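Local structure of endo-polygalacturonase (Pectobacterium carotovorum subsp. carotovorum, 1BHE) at residues K282-A287 with E315-S320; K229-R234 with G256-G261. The protein hydrolyses the alpha-1,4 links between galacturonosyl units inside pectic polygalacturonic acid, macerating plant tissue during soft rot. One frame throughout, in Å; residues are numbered along the deposited sequence.

Contact 1: residues K282-A287 with E315-S320; sequences KSDKSA and EKKEGS
Two loops that leave successive turns of the parallel beta-helix meet here: residues 282-287 follow strand 277-282, residues 315-320 come after strand 306-311, and Asp284 and Lys317 carry the contact. The lysine chain lies across the aspartate, its CD 3.4 Å from Asp284 OD2, while NZ makes only a long salt bridge, 3.7 Å, to that same oxygen. With CG wedged between its backbone N and carbonyl carbon (chi1 53°), the Asp284 carboxylate also turns toward its own loop, two residues on. Its OD1 takes the backbone N-H of Ser286 on the anti lone pair at 2.7 Å, an Asx turn that fixes the carboxylate. No direct hydrogen bond runs between 282-287 and 315-320; two waters bridge them. One donates to Asp284 OD2 and to Glu315 OE2, and may soften the repulsion between these carboxylates, 4.6 Å apart. A second accepts from Lys285 N and, at the longer 3.3 Å, from Lys317 N, and donates to Glu315 O. Farther along, Lys285 CD packs on Gly319 O at 3.2 Å, and Gly319 CA offers a C-H to Lys285 O, 3.4 Å away, an oxygen also bonded by Asn321. The Glu315 side chain lies about 10 Å from those of Asp223 and His251, the probable catalytic residues, consistent with a place among the loops bordering the active-site cleft of a family 28 beta-helix.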
# COMPACT_ATOMS: atom_id res chain seq x y z
N LYS A 282 6.57 13.64 -0.51
CA LYS A 282 6.25 14.36 -1.74
C LYS A 282 4.86 14.96 -1.76
O LYS A 282 3.93 14.44 -1.15
CB LYS A 282 6.39 13.38 -2.92
CG LYS A 282 5.44 12.19 -2.82
CD LYS A 282 5.50 11.34 -4.08
CE LYS A 282 4.14 10.73 -4.40
NZ LYS A 282 4.10 9.29 -4.04
N SER A 283 4.72 16.06 -2.51
CA SER A 283 3.44 16.72 -2.66
C SER A 283 3.46 17.70 -3.82
O SER A 283 4.42 17.78 -4.59
CB SER A 283 3.04 17.41 -1.35
OG SER A 283 1.62 17.49 -1.26
N ASP A 284 2.39 18.46 -3.96
CA ASP A 284 2.28 19.48 -5.00
C ASP A 284 1.37 20.57 -4.46
O ASP A 284 0.86 20.45 -3.34
CB ASP A 284 1.76 18.90 -6.31
CG ASP A 284 0.47 18.12 -6.15
OD1 ASP A 284 -0.57 18.77 -5.90
OD2 ASP A 284 0.49 16.88 -6.27
N LYS A 285 1.05 21.57 -5.28
CA LYS A 285 0.19 22.66 -4.85
C LYS A 285 -1.27 22.27 -4.63
O LYS A 285 -1.99 23.03 -3.98
CB LYS A 285 0.24 23.82 -5.86
CG LYS A 285 1.42 24.76 -5.67
CD LYS A 285 1.25 26.01 -6.53
CE LYS A 285 2.33 26.10 -7.59
NZ LYS A 285 2.78 27.51 -7.80
N SER A 286 -1.72 21.13 -5.14
CA SER A 286 -3.10 20.71 -4.98
C SER A 286 -3.38 19.91 -3.72
O SER A 286 -4.56 19.79 -3.35
CB SER A 286 -3.53 19.87 -6.20
OG SER A 286 -3.04 18.54 -6.06
N ALA A 287 -2.37 19.36 -3.05
CA ALA A 287 -2.64 18.50 -1.90
C ALA A 287 -1.66 18.63 -0.75
O ALA A 287 -1.66 17.78 0.16
CB ALA A 287 -2.66 17.05 -2.40
N GLU A 315 4.90 17.05 -8.79
CA GLU A 315 4.26 17.30 -10.07
C GLU A 315 3.78 18.76 -10.10
O GLU A 315 3.60 19.36 -9.05
CB GLU A 315 3.05 16.41 -10.30
CG GLU A 315 3.28 14.91 -10.27
CD GLU A 315 1.94 14.19 -10.21
OE1 GLU A 315 1.18 14.29 -11.20
OE2 GLU A 315 1.65 13.56 -9.17
N LYS A 316 3.55 19.28 -11.30
CA LYS A 316 3.05 20.64 -11.43
C LYS A 316 1.54 20.60 -11.58
O LYS A 316 1.00 20.15 -12.59
CB LYS A 316 3.71 21.40 -12.57
CG LYS A 316 3.77 20.70 -13.91
CD LYS A 316 3.60 21.68 -15.07
CE LYS A 316 4.94 22.22 -15.55
NZ LYS A 316 5.48 21.46 -16.70
N LYS A 317 0.84 20.93 -10.50
CA LYS A 317 -0.62 20.95 -10.48
C LYS A 317 -1.07 22.30 -9.93
O LYS A 317 -0.29 22.92 -9.21
CB LYS A 317 -1.16 19.81 -9.61
CG LYS A 317 -1.23 18.45 -10.28
CD LYS A 317 -1.09 17.33 -9.27
CE LYS A 317 -2.13 16.24 -9.48
NZ LYS A 317 -2.25 15.37 -8.28
N GLU A 318 -2.27 22.75 -10.30
CA GLU A 318 -2.73 24.05 -9.80
C GLU A 318 -3.25 23.90 -8.37
O GLU A 318 -3.73 22.84 -7.97
CB GLU A 318 -3.77 24.70 -10.69
CG GLU A 318 -4.53 23.78 -11.62
CD GLU A 318 -5.87 24.30 -12.09
OE1 GLU A 318 -6.69 24.78 -11.27
OE2 GLU A 318 -6.12 24.22 -13.32
N GLY A 319 -3.16 24.99 -7.62
CA GLY A 319 -3.62 25.00 -6.23
C GLY A 319 -2.85 26.03 -5.42
O GLY A 319 -1.80 26.52 -5.83
N SER A 320 -3.38 26.34 -4.24
CA SER A 320 -2.76 27.31 -3.35
C SER A 320 -2.25 26.65 -2.07
O SER A 320 -1.76 27.33 -1.17
CB SER A 320 -3.78 28.40 -3.02
OG SER A 320 -5.04 27.81 -2.72
O HOH W 1 2.49 14.90 -6.79
O HOH W 2 2.46 21.88 -7.80

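Contact 2: residues K229-R234 with G256-G261; sequences KAYKGR and GSETMG
Lys229 NZ grips two oxygens of the neighbouring segment: Gly256 O at 3.0 Å, approached 30° out of the carbonyl plane, and Glu258 OE1 at 3.2 Å, a salt bridge on the syn lone pair. The lysine stays extended until its last torsion, where a bend (chi4 -74°) swings NZ between these acceptors. Glu258 is shared with Tyr231: its CB sits over one ring face in a CH-pi contact, 4.1 Å from the centroid, and its CG lies 3.5 Å from Tyr231 CE2. The carboxylate is tilted 32° from the ring plane. Over the opposite face, toward the rim, lies Arg234 NH1; Arg234 NE forms a salt bridge with Asp181. Next to these side chains the backbones pair: Ala230 N donates to Glu258 O at 3.1 Å, and Met260 N to Ala230 O at 2.9 Å, a parallel bridge pairing Ala230 with Thr259. Met260, centre of an inverse gamma turn, lays its side chain beside that of Lys232, with CG 3.6 Å from Lys232 N. The type II turn from Tyr231 to Arg234 is tied back by a water that donates to Arg234 O and Met260 O. Farther out, Ser208 OG bonds Tyr231 N, and Thr259 OG1 is held by Gly289 N. The parallel pairing of 229-230 with 258-259, one rung to the next, is characteristic of the right-handed parallel beta-helix.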
# COMPACT_ATOMS: atom_id res chain seq x y z
N LYS A 229 -0.92 8.63 3.27
CA LYS A 229 -1.67 9.77 2.76
C LYS A 229 -2.71 10.31 3.73
O LYS A 229 -3.25 9.59 4.58
CB LYS A 229 -2.41 9.40 1.46
CG LYS A 229 -1.56 8.80 0.36
CD LYS A 229 -2.38 8.34 -0.84
CE LYS A 229 -1.52 7.55 -1.81
NZ LYS A 229 -0.59 8.42 -2.58
N ALA A 230 -3.01 11.60 3.62
CA ALA A 230 -4.04 12.27 4.42
C ALA A 230 -4.77 13.26 3.52
O ALA A 230 -4.14 14.04 2.80
CB ALA A 230 -3.45 12.93 5.65
N TYR A 231 -6.10 13.21 3.51
CA TYR A 231 -6.94 13.98 2.62
C TYR A 231 -7.72 15.12 3.24
O TYR A 231 -8.20 15.04 4.37
CB TYR A 231 -7.96 13.03 1.96
CG TYR A 231 -7.32 12.02 1.04
CD1 TYR A 231 -6.74 10.85 1.53
CD2 TYR A 231 -7.28 12.24 -0.33
CE1 TYR A 231 -6.14 9.94 0.68
CE2 TYR A 231 -6.69 11.33 -1.19
CZ TYR A 231 -6.12 10.19 -0.67
OH TYR A 231 -5.53 9.29 -1.53
N LYS A 232 -7.91 16.19 2.46
CA LYS A 232 -8.67 17.34 2.93
C LYS A 232 -10.11 16.94 3.22
O LYS A 232 -10.73 16.22 2.43
CB LYS A 232 -8.65 18.47 1.88
CG LYS A 232 -8.97 19.83 2.49
CD LYS A 232 -8.91 20.93 1.43
CE LYS A 232 -10.26 21.14 0.77
NZ LYS A 232 -10.49 22.57 0.41
N GLY A 233 -10.65 17.34 4.37
CA GLY A 233 -12.02 17.04 4.72
C GLY A 233 -12.20 15.66 5.35
O GLY A 233 -13.33 15.23 5.57
N ARG A 234 -11.11 14.95 5.59
CA ARG A 234 -11.13 13.63 6.19
C ARG A 234 -10.17 13.62 7.37
O ARG A 234 -9.50 14.62 7.63
CB ARG A 234 -10.79 12.53 5.18
CG ARG A 234 -11.93 12.17 4.24
CD ARG A 234 -11.41 11.56 2.95
NE ARG A 234 -10.81 10.24 3.16
CZ ARG A 234 -10.26 9.51 2.20
NH1 ARG A 234 -10.21 9.95 0.95
NH2 ARG A 234 -9.72 8.32 2.47
N GLY A 256 2.70 11.00 0.98
CA GLY A 256 2.19 11.89 -0.06
C GLY A 256 1.67 11.07 -1.24
O GLY A 256 1.67 9.84 -1.17
N SER A 257 1.22 11.74 -2.28
CA SER A 257 1.25 13.19 -2.41
C SER A 257 0.22 13.95 -1.61
O SER A 257 0.34 15.15 -1.34
CB SER A 257 1.09 13.54 -3.91
OG SER A 257 2.28 13.14 -4.58
N GLU A 258 -0.83 13.25 -1.17
CA GLU A 258 -1.85 13.90 -0.33
C GLU A 258 -1.24 14.00 1.06
O GLU A 258 -1.03 12.98 1.73
CB GLU A 258 -3.16 13.13 -0.41
CG GLU A 258 -3.69 13.05 -1.83
CD GLU A 258 -3.16 11.87 -2.61
OE1 GLU A 258 -2.27 11.13 -2.15
OE2 GLU A 258 -3.64 11.63 -3.74
N THR A 259 -0.89 15.22 1.48
CA THR A 259 -0.26 15.41 2.78
C THR A 259 -1.07 16.34 3.67
O THR A 259 -0.49 17.16 4.38
CB THR A 259 1.18 15.96 2.66
OG1 THR A 259 1.20 17.18 1.91
CG2 THR A 259 2.11 14.94 2.00
N MET A 260 -2.39 16.18 3.72
CA MET A 260 -3.23 17.03 4.56
C MET A 260 -3.30 16.57 6.01
O MET A 260 -4.37 16.22 6.50
CB MET A 260 -4.64 17.10 3.95
CG MET A 260 -4.65 17.68 2.54
SD MET A 260 -3.86 19.30 2.50
CE MET A 260 -4.95 20.23 3.58
N GLY A 261 -2.18 16.57 6.71
CA GLY A 261 -2.13 16.18 8.11
C GLY A 261 -1.61 14.77 8.35
O GLY A 261 -2.39 13.86 8.64
O HOH W 3 -6.86 16.21 7.84

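Overall arrangement
Both contacts join neighbouring turns of the beta-helix, and their centres lie 12 Å apart on the same side of the chain's centre. Contact 2 is mostly buried and rests on parallel-strand backbone bonds, reinforced by a salt bridge and an aromatic face. Contact 1 is more exposed, lies farther from the chain's centre, and depends on water bridges and a long salt bridge between loops. The two touch through 256-261 and 282-287: Ser283 OG probably bonds Ser257 O at 2.7 Å, and Thr259 N probably bonds Ala287 O at 3.0 Å. Backbone pairing continues from 229-234 through 256-261 to 282-287; beyond it, 282-287 and 315-320 meet mainly through side chains and water.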